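Local coordinates for cell division control protein 73 (Saccharomyces cerevisiae, PDB 4DM4) that works in the PAF1 complex in transcription initiation, elongation and transcription-coupled histone modification, this part being its GTPase-like C-terminal domain, at residues 41-46 with 58-63. Numbering follows the deposited sequence.
Sequences NGLVNI and RFIIVD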
loop_
_atom_site.group_PDB
_atom_site.type_symbol
_atom_site.label_atom_id
_atom_site.label_comp_id
_atom_site.label_asym_id
_atom_site.label_seq_id
_atom_site.Cartn_x
_atom_site.Cartn_y
_atom_site.Cartn_z
ATOM N N ASN A 41 -10.190 -9.496 -10.176
ATOM C CA ASN A 41 -9.328 -8.768 -11.104
ATOM C C ASN A 41 -8.144 -8.070 -10.422
ATOM O O ASN A 41 -7.200 -7.643 -11.089
ATOM C CB ASN A 41 -10.140 -7.772 -11.942
ATOM C CG ASN A 41 -11.207 -8.446 -12.811
ATOM O OD1 ASN A 41 -12.223 -7.827 -13.145
ATOM N ND2 ASN A 41 -10.977 -9.704 -13.187
ATOM N N GLY A 42 -8.204 -7.951 -9.098
ATOM C CA GLY A 42 -7.100 -7.419 -8.309
ATOM C C GLY A 42 -6.626 -6.029 -8.716
ATOM O O GLY A 42 -5.437 -5.729 -8.641
ATOM N N LEU A 43 -7.567 -5.195 -9.155
ATOM C CA LEU A 43 -7.273 -3.830 -9.584
ATOM C C LEU A 43 -8.370 -2.875 -9.143
ATOM O O LEU A 43 -9.549 -3.158 -9.322
ATOM C CB LEU A 43 -7.115 -3.771 -11.109
ATOM C CG LEU A 43 -7.067 -2.402 -11.808
ATOM C CD1 LEU A 43 -5.860 -1.589 -11.356
ATOM C CD2 LEU A 43 -7.062 -2.578 -13.342
ATOM N N VAL A 44 -7.970 -1.755 -8.548
ATOM C CA VAL A 44 -8.892 -0.653 -8.280
ATOM C C VAL A 44 -8.153 0.669 -8.526
ATOM O O VAL A 44 -6.954 0.764 -8.273
ATOM C CB VAL A 44 -9.536 -0.752 -6.846
ATOM C CG1 VAL A 44 -8.484 -0.672 -5.728
ATOM C CG2 VAL A 44 -10.625 0.297 -6.641
ATOM N N ASN A 45 -8.852 1.659 -9.073
ATOM C CA ASN A 45 -8.291 3.001 -9.207
ATOM C C ASN A 45 -8.867 3.885 -8.130
ATOM O O ASN A 45 -10.060 3.794 -7.833
ATOM C CB ASN A 45 -8.633 3.630 -10.562
ATOM C CG ASN A 45 -8.122 2.821 -11.728
ATOM O OD1 ASN A 45 -8.900 2.336 -12.540
ATOM N ND2 ASN A 45 -6.805 2.661 -11.810
ATOM N N ILE A 46 -8.029 4.737 -7.550
ATOM C CA ILE A 46 -8.517 5.778 -6.656
ATOM C C ILE A 46 -7.870 7.120 -6.984
ATOM O O ILE A 46 -6.806 7.183 -7.607
ATOM C CB ILE A 46 -8.306 5.431 -5.151
ATOM C CG1 ILE A 46 -6.817 5.314 -4.819
ATOM C CG2 ILE A 46 -9.073 4.148 -4.764
ATOM C CD1 ILE A 46 -6.502 5.458 -3.323
ATOM N N ARG A 58 -4.120 10.323 -9.479
ATOM C CA ARG A 58 -4.822 9.083 -9.748
ATOM C C ARG A 58 -3.866 7.927 -9.527
ATOM O O ARG A 58 -2.812 7.840 -10.180
ATOM C CB ARG A 58 -5.338 9.043 -11.182
ATOM C CG ARG A 58 -6.229 10.206 -11.582
ATOM C CD ARG A 58 -6.082 10.514 -13.071
ATOM N NE ARG A 58 -7.153 9.925 -13.870
ATOM C CZ ARG A 58 -6.991 9.058 -14.874
ATOM N NH1 ARG A 58 -5.777 8.642 -15.255
ATOM N NH2 ARG A 58 -8.067 8.613 -15.511
ATOM N N PHE A 59 -4.242 7.048 -8.606
ATOM C CA PHE A 59 -3.463 5.870 -8.278
ATOM C C PHE A 59 -4.030 4.628 -8.931
ATOM O O PHE A 59 -5.248 4.431 -8.973
ATOM C CB PHE A 59 -3.441 5.653 -6.760
ATOM C CG PHE A 59 -2.717 6.730 -6.013
ATOM C CD1 PHE A 59 -1.344 6.635 -5.802
ATOM C CD2 PHE A 59 -3.398 7.854 -5.547
ATOM C CE1 PHE A 59 -0.651 7.628 -5.114
ATOM C CE2 PHE A 59 -2.708 8.862 -4.857
ATOM C CZ PHE A 59 -1.330 8.748 -4.648
ATOM N N ILE A 60 -3.128 3.804 -9.437
ATOM C CA ILE A 60 -3.435 2.459 -9.859
ATOM C C ILE A 60 -3.073 1.523 -8.692
ATOM O O ILE A 60 -1.911 1.428 -8.296
ATOM C CB ILE A 60 -2.636 2.098 -11.141
ATOM C CG1 ILE A 60 -3.027 3.041 -12.295
ATOM C CG2 ILE A 60 -2.840 0.620 -11.515
ATOM C CD1 ILE A 60 -1.966 3.158 -13.399
ATOM N N ILE A 61 -4.067 0.859 -8.122
ATOM C CA ILE A 61 -3.801 -0.060 -7.023
ATOM C C ILE A 61 -3.997 -1.493 -7.485
ATOM O O ILE A 61 -5.087 -1.869 -7.903
ATOM C CB ILE A 61 -4.645 0.265 -5.757
ATOM C CG1 ILE A 61 -4.398 1.720 -5.324
ATOM C CG2 ILE A 61 -4.289 -0.696 -4.625
ATOM C CD1 ILE A 61 -5.084 2.111 -4.026
ATOM N N VAL A 62 -2.919 -2.275 -7.427
ATOM C CA VAL A 62 -2.912 -3.650 -7.922
ATOM C C VAL A 62 -2.350 -4.621 -6.884
ATOM O O VAL A 62 -1.460 -4.262 -6.112
ATOM C CB VAL A 62 -2.087 -3.800 -9.244
ATOM C CG1 VAL A 62 -2.897 -3.373 -10.446
ATOM C CG2 VAL A 62 -0.765 -3.034 -9.181
ATOM N N ASP A 63 -2.860 -5.850 -6.881
ATOM C CA ASP A 63 -2.350 -6.874 -5.981
ATOM C C ASP A 63 -1.514 -7.925 -6.721
ATOM O O ASP A 63 -1.299 -9.015 -6.217
ATOM C CB ASP A 63 -3.490 -7.520 -5.156
ATOM C CG ASP A 63 -4.471 -8.341 -6.002
ATOM O OD1 ASP A 63 -4.207 -8.620 -7.191
ATOM O OD2 ASP A 63 -5.525 -8.745 -5.451
#
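Ile61 packs against Val44 and Ile46 of the antiparallel neighbour, a compact example of side chains following a backbone register. Its CB lies 3.5 Å from Val44 O, with CG1 of Val44 a little farther off, the two side chains running alongside each other. Next, CG1 stands 4.0 Å from the same carbonyl O of Val44, and the tip, CD1, meets CD1 of Ile46 at 3.7 Å and touches its CG1. With CG1 of Ile46 between backbone N and carbonyl carbon (chi1 63°), that chain's end leans toward the neighbouring strand, at a slant to Ile61 and Phe59. The backbone sets this register: Val44 and Ile61 exchange two hydrogen bonds, as do Ile46 and Phe59. On the other face, CD1 of Leu43 lies 3.6 Å from CG1 of Val62 and also meets CG2 of Ile60. Beyond the paired strands, Asp63 N donates to Gly42 O, while the carboxylate folds back until OD1 is 3.3 Å from Gly42 CA, on the side where a CB would point; a side chain there would clash, and the positive phi (56°) also favours glycine. Replacing Asp63 by an alanine would probably leave a gap beside Gly42 CA. Helix 21-27 packs on the Val44, Ile46 and Ile61 face. The pair forms a beta hairpin at the edge of the mixed sheet, 57-62 running parallel to 5-7, as in the GTPase-like fold.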